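Local atomic coordinates of pyridoxamine 5'-phosphate oxidase-related, FMN-binding protein (Paracoccus denitrificans, PDB entry 6VNA), a protein that probably acts as a noncanonical heme oxygenase that degrades c-type heme, and is built on the split-barrel fold of the pyridoxamine 5'-phosphate oxidase-related, FMN-binding family. Residues 94-99 / 135-140; 25-30 / 76-81. One frame throughout, in Å; residues are numbered along the deposited sequence.

Interaction 1 of 2, residues 94-99 / 135-140; sequences SILGRA and PVSGLL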
loop_
_atom_site.group_PDB
_atom_site.type_symbol
_atom_site.label_atom_id
_atom_site.label_comp_id
_atom_site.label_asym_id
_atom_site.label_seq_id
_atom_site.Cartn_x
_atom_site.Cartn_y
_atom_site.Cartn_z
ATOM N N SER A 94 -5.975 2.100 6.558
ATOM C CA SER A 94 -6.012 2.547 5.138
ATOM C C SER A 94 -6.353 4.027 5.132
ATOM O O SER A 94 -7.425 4.372 5.646
ATOM C CB SER A 94 -7.042 1.834 4.310
ATOM O OG SER A 94 -6.705 0.476 4.130
ATOM N N ILE A 95 -5.506 4.853 4.537
ATOM C CA ILE A 95 -5.817 6.296 4.362
ATOM C C ILE A 95 -5.976 6.599 2.873
ATOM O O ILE A 95 -5.195 6.070 2.094
ATOM C CB ILE A 95 -4.722 7.135 5.022
ATOM C CG1 ILE A 95 -4.738 6.889 6.527
ATOM C CG2 ILE A 95 -4.871 8.605 4.667
ATOM C CD1 ILE A 95 -3.639 7.601 7.253
ATOM N N LEU A 96 -6.999 7.387 2.540
ATOM C CA LEU A 96 -7.181 8.082 1.241
ATOM C C LEU A 96 -6.754 9.536 1.463
ATOM O O LEU A 96 -7.260 10.145 2.399
ATOM C CB LEU A 96 -8.645 8.006 0.795
ATOM C CG LEU A 96 -9.248 6.621 0.533
ATOM C CD1 LEU A 96 -10.688 6.742 0.056
ATOM C CD2 LEU A 96 -8.451 5.820 -0.478
ATOM N N GLY A 97 -5.824 10.044 0.653
ATOM C CA GLY A 97 -5.234 11.374 0.865
ATOM C C GLY A 97 -4.860 12.033 -0.443
ATOM O O GLY A 97 -5.078 11.396 -1.511
ATOM N N ARG A 98 -4.316 13.254 -0.348
ATOM C CA ARG A 98 -3.694 13.990 -1.473
ATOM C C ARG A 98 -2.261 14.365 -1.075
ATOM O O ARG A 98 -2.065 14.915 0.004
ATOM C CB ARG A 98 -4.573 15.175 -1.899
ATOM C CG ARG A 98 -4.935 16.176 -0.806
ATOM C CD ARG A 98 -6.277 15.917 -0.123
ATOM N NE ARG A 98 -7.156 17.087 -0.004
ATOM C CZ ARG A 98 -7.028 18.081 0.880
ATOM N NH1 ARG A 98 -6.029 18.101 1.748
ATOM N NH2 ARG A 98 -7.904 19.071 0.881
ATOM N N ALA A 99 -1.292 14.051 -1.928
ATOM C CA ALA A 99 0.140 14.312 -1.709
ATOM C C ALA A 99 0.425 15.787 -1.990
ATOM O O ALA A 99 -0.174 16.333 -2.919
ATOM C CB ALA A 99 0.967 13.413 -2.590
ATOM N N PRO A 135 -4.813 13.606 4.813
ATOM C CA PRO A 135 -5.931 12.675 4.779
ATOM C C PRO A 135 -7.270 13.357 4.503
ATOM O O PRO A 135 -7.513 14.421 5.017
ATOM C CB PRO A 135 -5.917 12.009 6.169
ATOM C CG PRO A 135 -5.177 12.989 7.057
ATOM C CD PRO A 135 -4.215 13.729 6.153
ATOM N N VAL A 136 -8.081 12.671 3.709
ATOM C CA VAL A 136 -9.521 12.939 3.469
ATOM C C VAL A 136 -10.336 11.944 4.303
ATOM O O VAL A 136 -11.224 12.404 5.039
ATOM C CB VAL A 136 -9.836 12.818 1.961
ATOM C CG1 VAL A 136 -11.319 12.902 1.670
ATOM C CG2 VAL A 136 -9.072 13.844 1.146
ATOM N N SER A 137 -10.051 10.636 4.173
ATOM C CA SER A 137 -10.786 9.534 4.849
ATOM C C SER A 137 -9.860 8.356 5.231
ATOM O O SER A 137 -8.694 8.297 4.777
ATOM C CB SER A 137 -11.936 9.077 3.992
ATOM O OG SER A 137 -11.493 8.183 2.984
ATOM N N GLY A 138 -10.367 7.442 6.056
ATOM C CA GLY A 138 -9.601 6.326 6.636
ATOM C C GLY A 138 -10.445 5.086 6.860
ATOM O O GLY A 138 -11.639 5.211 7.186
ATOM N N LEU A 139 -9.838 3.913 6.732
ATOM C CA LEU A 139 -10.457 2.620 7.126
ATOM C C LEU A 139 -9.571 1.956 8.195
ATOM O O LEU A 139 -8.384 1.696 7.917
ATOM C CB LEU A 139 -10.591 1.771 5.859
ATOM C CG LEU A 139 -11.821 0.873 5.768
ATOM C CD1 LEU A 139 -13.079 1.593 6.233
ATOM C CD2 LEU A 139 -12.001 0.360 4.348
ATOM N N LEU A 140 -10.080 1.754 9.407
ATOM C CA LEU A 140 -9.307 1.069 10.478
ATOM C C LEU A 140 -9.739 -0.387 10.517
ATOM O O LEU A 140 -10.941 -0.646 10.701
ATOM C CB LEU A 140 -9.526 1.692 11.862
ATOM C CG LEU A 140 -8.767 1.008 13.009
ATOM C CD1 LEU A 140 -7.251 1.018 12.779
ATOM C CD2 LEU A 140 -9.080 1.674 14.340
#

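Interaction 2 of 2, residues 25-30 / 76-81; sequences RHASLG and LLIAAE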
loop_
_atom_site.group_PDB
_atom_site.type_symbol
_atom_site.label_atom_id
_atom_site.label_comp_id
_atom_site.label_asym_id
_atom_site.label_seq_id
_atom_site.Cartn_x
_atom_site.Cartn_y
_atom_site.Cartn_z
ATOM N N ARG A 25 7.010 3.631 10.579
ATOM C CA ARG A 25 8.315 3.960 9.937
ATOM C C ARG A 25 8.253 3.665 8.420
ATOM O O ARG A 25 9.015 4.265 7.677
ATOM C CB ARG A 25 9.431 3.199 10.670
ATOM C CG ARG A 25 9.567 3.556 12.146
ATOM C CD ARG A 25 9.887 5.033 12.359
ATOM N NE ARG A 25 10.041 5.467 13.746
ATOM C CZ ARG A 25 9.058 5.866 14.545
ATOM N NH1 ARG A 25 7.803 5.868 14.126
ATOM N NH2 ARG A 25 9.334 6.250 15.781
ATOM N N HIS A 26 7.365 2.779 7.971
ATOM C CA HIS A 26 7.199 2.380 6.553
ATOM C C HIS A 26 5.721 2.249 6.251
ATOM O O HIS A 26 4.946 2.182 7.213
ATOM C CB HIS A 26 7.926 1.064 6.250
ATOM C CG HIS A 26 9.361 1.111 6.631
ATOM N ND1 HIS A 26 10.288 1.804 5.884
ATOM C CD2 HIS A 26 10.027 0.581 7.686
ATOM C CE1 HIS A 26 11.472 1.705 6.461
ATOM N NE2 HIS A 26 11.341 0.951 7.567
ATOM N N ALA A 27 5.369 2.185 4.959
ATOM C CA ALA A 27 3.983 1.963 4.515
ATOM C C ALA A 27 3.944 1.380 3.102
ATOM O O ALA A 27 4.984 1.416 2.388
ATOM C CB ALA A 27 3.231 3.267 4.561
ATOM N N SER A 28 2.765 0.901 2.711
ATOM C CA SER A 28 2.413 0.658 1.298
ATOM C C SER A 28 1.779 1.939 0.749
ATOM O O SER A 28 0.766 2.376 1.317
ATOM C CB SER A 28 1.489 -0.516 1.157
ATOM O OG SER A 28 2.080 -1.678 1.671
ATOM N N LEU A 29 2.352 2.530 -0.293
ATOM C CA LEU A 29 1.776 3.752 -0.931
ATOM C C LEU A 29 1.081 3.339 -2.231
ATOM O O LEU A 29 1.683 2.579 -3.039
ATOM C CB LEU A 29 2.886 4.766 -1.181
ATOM C CG LEU A 29 2.526 5.942 -2.091
ATOM C CD1 LEU A 29 1.638 6.958 -1.375
ATOM C CD2 LEU A 29 3.795 6.603 -2.593
ATOM N N GLY A 30 -0.174 3.733 -2.367
ATOM C CA GLY A 30 -0.915 3.660 -3.633
ATOM C C GLY A 30 -0.802 4.953 -4.431
ATOM O O GLY A 30 -1.121 6.053 -3.881
ATOM N N LEU A 76 -2.502 5.200 1.464
ATOM C CA LEU A 76 -1.508 4.580 2.392
ATOM C C LEU A 76 -2.190 3.437 3.135
ATOM O O LEU A 76 -3.349 3.650 3.597
ATOM C CB LEU A 76 -0.999 5.594 3.419
ATOM C CG LEU A 76 -0.208 6.773 2.889
ATOM C CD1 LEU A 76 -0.051 7.836 3.969
ATOM C CD2 LEU A 76 1.146 6.327 2.386
ATOM N N LEU A 77 -1.507 2.287 3.209
ATOM C CA LEU A 77 -1.714 1.225 4.223
ATOM C C LEU A 77 -0.607 1.310 5.276
ATOM O O LEU A 77 0.594 1.258 4.923
ATOM C CB LEU A 77 -1.671 -0.157 3.571
ATOM C CG LEU A 77 -2.045 -1.310 4.505
ATOM C CD1 LEU A 77 -3.377 -1.026 5.206
ATOM C CD2 LEU A 77 -2.133 -2.620 3.730
ATOM N N ILE A 78 -0.997 1.400 6.534
ATOM C CA ILE A 78 -0.056 1.459 7.691
ATOM C C ILE A 78 -0.402 0.290 8.615
ATOM O O ILE A 78 -1.525 0.211 9.101
ATOM C CB ILE A 78 -0.159 2.847 8.343
ATOM C CG1 ILE A 78 0.195 3.926 7.320
ATOM C CG2 ILE A 78 0.690 2.941 9.599
ATOM C CD1 ILE A 78 -0.236 5.305 7.721
ATOM N N ALA A 79 0.507 -0.652 8.760
ATOM C CA ALA A 79 0.340 -1.836 9.624
ATOM C C ALA A 79 1.319 -1.693 10.785
ATOM O O ALA A 79 2.234 -0.858 10.703
ATOM C CB ALA A 79 0.550 -3.106 8.831
ATOM N N ALA A 80 1.050 -2.427 11.861
ATOM C CA ALA A 80 1.937 -2.579 13.032
ATOM C C ALA A 80 3.137 -3.435 12.609
ATOM O O ALA A 80 2.942 -4.639 12.341
ATOM C CB ALA A 80 1.138 -3.200 14.146
ATOM N N GLU A 81 4.324 -2.836 12.522
ATOM C CA GLU A 81 5.528 -3.500 11.953
ATOM C C GLU A 81 5.973 -4.619 12.918
ATOM O O GLU A 81 6.423 -5.678 12.428
ATOM C CB GLU A 81 6.594 -2.445 11.606
ATOM C CG GLU A 81 6.252 -1.618 10.342
ATOM C CD GLU A 81 6.812 -0.186 10.241
ATOM O OE1 GLU A 81 8.040 -0.027 9.983
ATOM O OE2 GLU A 81 6.019 0.791 10.395
#

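Interaction 1 of 2, residues 94-99 / 135-140
Leu-96 and Ser-137 project from the same face of the sheet, and OG of Ser-137 lies alongside the Leu-96 side chain, 3.4 Å from its CD1. The serine torsion (chi1 81°) sets OG between its own backbone N and carbonyl carbon, from where it also reaches CB of Leu-96. Farther along this face CB of Ser-94 meets CB of Leu-139 at 3.9 Å, while OG of Ser-94 hydrogen-bonds to O of Val-41 of the second subunit. On the reverse face Ile-95 and Pro-135 lie side by side, with CG2 of Ile-95 3.9 Å from CB of Pro-135; Met-155 of helix 152-156 packs on both. The pairing is antiparallel and contains a classic beta bulge: Val-136 and Ser-137 both face Leu-96. O of Leu-96 accepts a bond of 3.0 Å from N of Val-136 and a weak one of 3.3 Å from N of Ser-137. Beside the bulge Arg-98 crosses Val-136 at about a right angle, its CD 3.7 Å from CG2 of Val-136, and its guanidinium forms a salt bridge with Glu-134. Beyond the bulge, Ser-94 and Leu-139 exchange two backbone bonds, N of Ser-94 to O of Leu-139 being nearly straight at 172°.

Interaction 2 of 2, residues 25-30 / 76-81
Glu-81 reaches across to the backbone of Arg-25 and His-26, where strand 26-30 begins. Its CB points toward residues 25-30, and CG stands anti to the carbonyl carbon (chi1 -74°), after which the extended chain delivers the carboxylate to those two backbone nitrogens. At the tip, OE2 of Glu-81 uses its syn lone pair to accept a bond from N of Arg-25, 3.0 Å long and almost straight at 174°; N of His-26 adds a weak one to the same oxygen. The other oxygen, OE1 of Glu-81, comes to the edge of the His-26 ring near its plane, 3.1 Å from CD2, with ring and carboxylate planes 61° apart. The guanidinium of Arg-25 is turned elsewhere, to the carbonyls of Glu-22 and Arg-115. From here the segments run on as antiparallel neighbours in the family's split-barrel sheet: Ser-28 and Leu-77 form a hydrogen-bonded pair, with N of Leu-77 to O of Ser-28 at 3.0 Å, and Leu-29 and Leu-76 the adjoining non-hydrogen-bonded one. On the face carrying Leu-29 and Leu-76, CD1 of Leu-29 touches CD2 of Leu-76 at 3.8 Å, and Ile-44 of strand 39-48 packs on both. The methyl of Ala-27 is directed toward the neighbouring strand, its CB 3.3 Å from O of Leu-77 and 4.2 Å from CG1 of Ile-78. The Ser-28 and Leu-77 side chains turn to the other face, toward the second subunit, where OG of Ser-28 hydrogen-bonds to OG of Ser-28 of that subunit.

In the fold
From the N terminus, helix 11-23 leads into strand 26-32, and interaction 2 closes the first of the two loops when segment 76-81 returns beside 25-30 after 45 residues, 21 of them in strands. Interaction 1 opens only afterwards, on strand 92-101, and closes 35 residues later with segment 135-140, so the two are in series, neither nested nor crossed. Strands 73-79 and 92-101 join them: N of Ile-95 lies 2.6 Å from O of Leu-76, a probable hydrogen bond, and CD1 of Ile-95 packs on CD1 of Ile-78. The centres are about 12 Å apart. Strands 26-32, 73-79, 92-101 and 137-141 are successive neighbours in a branched or curled antiparallel sheet, and both contacts touch the second subunit.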